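Local coordinates for putative ferritin-like diiron-carboxylate protein TM1526 (Thermotoga maritima, PDB 1VJX) that is of unknown function but probably binds metal ions and acts as an oxidoreductase, as a putative diiron-carboxylate protein of the ferritin-like rubrerythrin family, at residues 67-70 with 71-75; 138-141 with 142-145. One frame throughout, in Å; residues are numbered along the deposited sequence.

Contact 1. Residues 67-70 with 71-75; sequences DQEN and WDEVD
Asn70 and Val74 are joined by a backbone bond, Val74 N to Asn70 O at 3.1 Å and 169°, that opens the short helix 71-74 just after the chain has left helix 43-68 at Glu69. Asn70 is the N-cap: its OD1 accepts from Glu73 N at 3.0 Å. That donor stands 41° out of the amide's carbonyl plane, so the bond misses the lone pairs; the same N-H also makes a weak bond to Asn70 O. Asparagine suits the place because its short side chain can fold back over the first turn, where backbone N-H groups lack carbonyls from a preceding turn. Asn70 OD1 also lies 3.5 Å from Asp72 CB.

On another side of the turn two acids meet. Glu69 bends at its second torsion, while Glu73 reaches out extended, and their carboxylates, with planes turned 46° against each other, approach until Glu69 OE1 and Glu73 OE1 are 2.5 Å apart. Glu73 OE2 accepts from the backbone N of both Val127 and Asn128; a carboxylate oxygen suits this place, where two backbone N-H groups converge on it. Glu69 OE1 has a weak bond with Asn128 ND2. Val74 CG2 lies 4.1 Å from Glu69 CB, and the side chain packs on Val15 and Leu19 of helix 15-36. Over one face of the Trp71 ring sits Asp75 CB, 3.8 Å above the plane. With an alanine here in place of Glu69, Glu73 OE1 is likely to lose its close oxygen neighbour and Asn128 ND2 this weak acceptor. The closeness of the two acid oxygens suggests that one carboxyl group retains a proton, which would ease the repulsion of like charges at the buried Glu73.

Contact 2. Residues 138-141 with 142-145; sequences IIDQ and EKEH
The His145 ring leans back over the previous turn: Gln141 O meets it obliquely, 3.0 Å from CD2, and Glu142 CA lies 4.2 Å over one face, nearer the ring's margin than its middle. The same Gln141 O accepts from His145 N at 3.0 Å, one of the i to i+4 bonds that run through these two turns of helix 129-156.

On the outer side, Asp140 and Lys143 run out from the helix alongside each other. The lysine chain is bent at both outer torsions (chi3 -77°), which brings NZ to 3.6 Å from Asp140 OD1, a salt bridge at surface-facing positions where charged residues are at home. Lys143 CE also rests 4.0 Å from Ile139 CG2. A water donates to Asp140 O and, weakly, to Glu144 OE2, while Glu144 OE1 forms a salt bridge with Arg147.

On the inner side, Ile138 CG2 runs alongside Glu142 CG at 4.1 Å. Glu142 and His145 are spaced as in the ExxH motif of ferritin-like proteins, and the Glu142 carboxylate lies close to those of Glu26, Glu55 and Glu112, consistent with a diiron site. Gln141 OE1 is hydrogen-bonded to His58 NE2. Helix 43-68 packs on Ile138 and His145, helix 101-125 on Ile139 through Tyr119 and Tyr120.

In the fold
Contact 1 comes first along the chain and contact 2 later, with helix 101-125 between them in sequence. Their centres are 24 Å apart and their nearest atoms about 11 Å, so they do not touch. Contact 1 lies at one end of the all-helical bundle, where helix 43-68 gives way to the short helix 71-74; contact 2 lies within helix 129-156, nearer the middle of the molecule. They are nonetheless related: Glu73 accepts from the backbone of Val127 and Asn128, directly before the helix that carries contact 2, and helix 43-68, which leads into contact 1, packs against contact 2. One ties helix ends together at one end of the bundle, while the other faces its carboxylate-rich interior.

Contact 1. Residues 67-70 with 71-75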
loop_
_atom_site.group_PDB
_atom_site.type_symbol
_atom_site.label_atom_id
_atom_site.label_comp_id
_atom_site.label_asym_id
_atom_site.label_seq_id
_atom_site.Cartn_x
_atom_site.Cartn_y
_atom_site.Cartn_z
ATOM N N ASP A 67 -9.853 2.328 14.624
ATOM C CA ASP A 67 -10.689 2.014 15.760
ATOM C C ASP A 67 -10.256 2.688 17.067
ATOM O O ASP A 67 -11.063 3.145 17.834
ATOM C CB ASP A 67 -10.671 0.516 15.991
ATOM C CG ASP A 67 -11.757 0.085 16.920
ATOM O OD1 ASP A 67 -12.846 0.752 16.880
ATOM O OD2 ASP A 67 -11.596 -0.888 17.703
ATOM N N GLN A 68 -8.955 2.746 17.315
ATOM C CA GLN A 68 -8.461 3.126 18.643
ATOM C C GLN A 68 -7.916 4.566 18.737
ATOM O O GLN A 68 -7.811 5.092 19.830
ATOM C CB GLN A 68 -7.405 2.095 19.079
ATOM C CG GLN A 68 -8.055 0.772 19.640
ATOM C CD GLN A 68 -7.008 -0.346 19.826
ATOM O OE1 GLN A 68 -5.814 -0.139 19.535
ATOM N NE2 GLN A 68 -7.454 -1.523 20.312
ATOM N N GLU A 69 -7.572 5.199 17.611
ATOM C CA GLU A 69 -7.152 6.607 17.668
ATOM C C GLU A 69 -8.258 7.538 18.216
ATOM O O GLU A 69 -9.450 7.328 17.965
ATOM C CB GLU A 69 -6.651 7.105 16.312
ATOM C CG GLU A 69 -5.213 6.700 15.967
ATOM C CD GLU A 69 -4.242 6.854 17.117
ATOM O OE1 GLU A 69 -3.814 7.970 17.384
ATOM O OE2 GLU A 69 -3.882 5.846 17.747
ATOM N N ASN A 70 -7.887 8.564 18.965
ATOM C CA ASN A 70 -8.919 9.414 19.594
ATOM C C ASN A 70 -9.793 10.157 18.518
ATOM O O ASN A 70 -9.301 10.594 17.475
ATOM C CB ASN A 70 -8.267 10.316 20.685
ATOM C CG ASN A 70 -8.684 11.783 20.598
ATOM O OD1 ASN A 70 -8.160 12.520 19.759
ATOM N ND2 ASN A 70 -9.599 12.218 21.484
ATOM N N TRP A 71 -11.089 10.237 18.760
ATOM C CA TRP A 71 -12.067 10.770 17.800
ATOM C C TRP A 71 -11.712 12.167 17.279
ATOM O O TRP A 71 -11.824 12.469 16.099
ATOM C CB TRP A 71 -13.454 10.758 18.466
ATOM C CG TRP A 71 -14.488 11.481 17.722
ATOM C CD1 TRP A 71 -15.180 12.586 18.134
ATOM C CD2 TRP A 71 -14.987 11.160 16.419
ATOM N NE1 TRP A 71 -16.084 12.960 17.166
ATOM C CE2 TRP A 71 -15.975 12.111 16.100
ATOM C CE3 TRP A 71 -14.711 10.151 15.496
ATOM C CZ2 TRP A 71 -16.669 12.085 14.907
ATOM C CZ3 TRP A 71 -15.387 10.140 14.310
ATOM C CH2 TRP A 71 -16.358 11.092 14.023
ATOM N N ASP A 72 -11.221 13.003 18.170
ATOM C CA ASP A 72 -10.784 14.334 17.812
ATOM C C ASP A 72 -9.611 14.401 16.864
ATOM O O ASP A 72 -9.548 15.302 16.021
ATOM C CB ASP A 72 -10.418 15.076 19.076
ATOM C CG ASP A 72 -11.614 15.417 19.899
ATOM O OD1 ASP A 72 -12.777 15.465 19.390
ATOM O OD2 ASP A 72 -11.464 15.648 21.097
ATOM N N GLU A 73 -8.675 13.463 16.994
ATOM C CA GLU A 73 -7.618 13.343 16.019
ATOM C C GLU A 73 -8.184 12.891 14.663
ATOM O O GLU A 73 -8.039 13.557 13.638
ATOM C CB GLU A 73 -6.557 12.324 16.490
ATOM C CG GLU A 73 -5.438 12.160 15.469
ATOM C CD GLU A 73 -4.391 11.123 15.840
ATOM O OE1 GLU A 73 -4.758 9.959 16.118
ATOM O OE2 GLU A 73 -3.208 11.480 15.819
ATOM N N VAL A 74 -8.797 11.726 14.688
ATOM C CA VAL A 74 -9.355 11.073 13.517
ATOM C C VAL A 74 -10.386 11.911 12.740
ATOM O O VAL A 74 -10.475 11.842 11.512
ATOM C CB VAL A 74 -9.926 9.711 14.019
ATOM C CG1 VAL A 74 -11.374 9.584 13.871
ATOM C CG2 VAL A 74 -9.142 8.549 13.454
ATOM N N ASP A 75 -11.148 12.732 13.462
ATOM C CA ASP A 75 -12.177 13.580 12.831
ATOM C C ASP A 75 -11.659 14.931 12.298
ATOM O O ASP A 75 -12.451 15.778 11.829
ATOM C CB ASP A 75 -13.343 13.806 13.790
ATOM C CG ASP A 75 -14.614 14.234 13.083
ATOM O OD1 ASP A 75 -14.990 13.649 12.038
ATOM O OD2 ASP A 75 -15.316 15.152 13.554
#

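Contact 2. Residues 138-141 with 142-145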
loop_
_atom_site.group_PDB
_atom_site.type_symbol
_atom_site.label_atom_id
_atom_site.label_comp_id
_atom_site.label_asym_id
_atom_site.label_seq_id
_atom_site.Cartn_x
_atom_site.Cartn_y
_atom_site.Cartn_z
ATOM N N ILE A 138 5.640 1.506 8.874
ATOM C CA ILE A 138 4.944 1.003 7.681
ATOM C C ILE A 138 5.478 1.623 6.395
ATOM O O ILE A 138 5.681 0.928 5.408
ATOM C CB ILE A 138 3.403 1.243 7.804
ATOM C CG1 ILE A 138 2.788 0.349 8.910
ATOM C CG2 ILE A 138 2.651 0.963 6.474
ATOM C CD1 ILE A 138 1.352 0.684 9.238
ATOM N N ILE A 139 5.670 2.939 6.408
ATOM C CA ILE A 139 6.258 3.649 5.292
ATOM C C ILE A 139 7.659 3.116 4.916
ATOM O O ILE A 139 7.932 2.902 3.741
ATOM C CB ILE A 139 6.316 5.166 5.598
ATOM C CG1 ILE A 139 4.914 5.793 5.505
ATOM C CG2 ILE A 139 7.247 5.888 4.597
ATOM C CD1 ILE A 139 4.836 7.264 6.043
ATOM N N ASP A 140 8.532 2.966 5.910
ATOM C CA ASP A 140 9.837 2.357 5.739
ATOM C C ASP A 140 9.753 0.979 5.132
ATOM O O ASP A 140 10.500 0.673 4.239
ATOM C CB ASP A 140 10.573 2.273 7.061
ATOM C CG ASP A 140 11.056 3.611 7.545
ATOM O OD1 ASP A 140 11.357 4.502 6.680
ATOM O OD2 ASP A 140 11.209 3.840 8.787
ATOM N N GLN A 141 8.829 0.146 5.597
ATOM C CA GLN A 141 8.645 -1.184 5.015
ATOM C C GLN A 141 8.090 -1.093 3.596
ATOM O O GLN A 141 8.446 -1.873 2.740
ATOM C CB GLN A 141 7.742 -2.047 5.916
ATOM C CG GLN A 141 8.507 -2.664 7.099
ATOM C CD GLN A 141 7.662 -2.996 8.371
ATOM O OE1 GLN A 141 6.436 -2.923 8.373
ATOM N NE2 GLN A 141 8.362 -3.325 9.453
ATOM N N GLU A 142 7.187 -0.143 3.356
ATOM C CA GLU A 142 6.614 0.048 2.021
ATOM C C GLU A 142 7.704 0.484 1.060
ATOM O O GLU A 142 7.680 0.103 -0.095
ATOM C CB GLU A 142 5.491 1.074 2.041
ATOM C CG GLU A 142 4.217 0.590 2.729
ATOM C CD GLU A 142 3.540 -0.582 2.033
ATOM O OE1 GLU A 142 3.895 -0.851 0.853
ATOM O OE2 GLU A 142 2.653 -1.225 2.672
ATOM N N LYS A 143 8.657 1.283 1.553
ATOM C CA LYS A 143 9.730 1.807 0.715
ATOM C C LYS A 143 10.760 0.724 0.394
ATOM O O LYS A 143 11.421 0.787 -0.628
ATOM C CB LYS A 143 10.424 2.963 1.400
ATOM C CG LYS A 143 9.690 4.298 1.412
ATOM C CD LYS A 143 10.688 5.429 1.786
ATOM C CE LYS A 143 11.009 5.464 3.280
ATOM N NZ LYS A 143 12.394 5.793 3.485
ATOM N N GLU A 144 10.891 -0.261 1.278
ATOM C CA GLU A 144 11.624 -1.509 0.980
ATOM C C GLU A 144 10.905 -2.435 -0.025
ATOM O O GLU A 144 11.558 -3.144 -0.762
ATOM C CB GLU A 144 11.882 -2.308 2.260
ATOM C CG GLU A 144 12.922 -1.703 3.196
ATOM C CD GLU A 144 14.281 -1.623 2.573
ATOM O OE1 GLU A 144 14.605 -2.465 1.685
ATOM O OE2 GLU A 144 15.026 -0.704 2.981
ATOM N N HIS A 145 9.568 -2.451 -0.026
ATOM C CA HIS A 145 8.822 -3.224 -1.012
ATOM C C HIS A 145 9.156 -2.647 -2.345
ATOM O O HIS A 145 9.449 -3.368 -3.283
ATOM C CB HIS A 145 7.308 -3.084 -0.848
ATOM C CG HIS A 145 6.750 -3.789 0.340
ATOM N ND1 HIS A 145 5.396 -4.063 0.480
ATOM C CD2 HIS A 145 7.356 -4.290 1.442
ATOM C CE1 HIS A 145 5.200 -4.684 1.628
ATOM N NE2 HIS A 145 6.371 -4.839 2.228
HETATM O O HOH W 1 13.097 1.937 4.098
#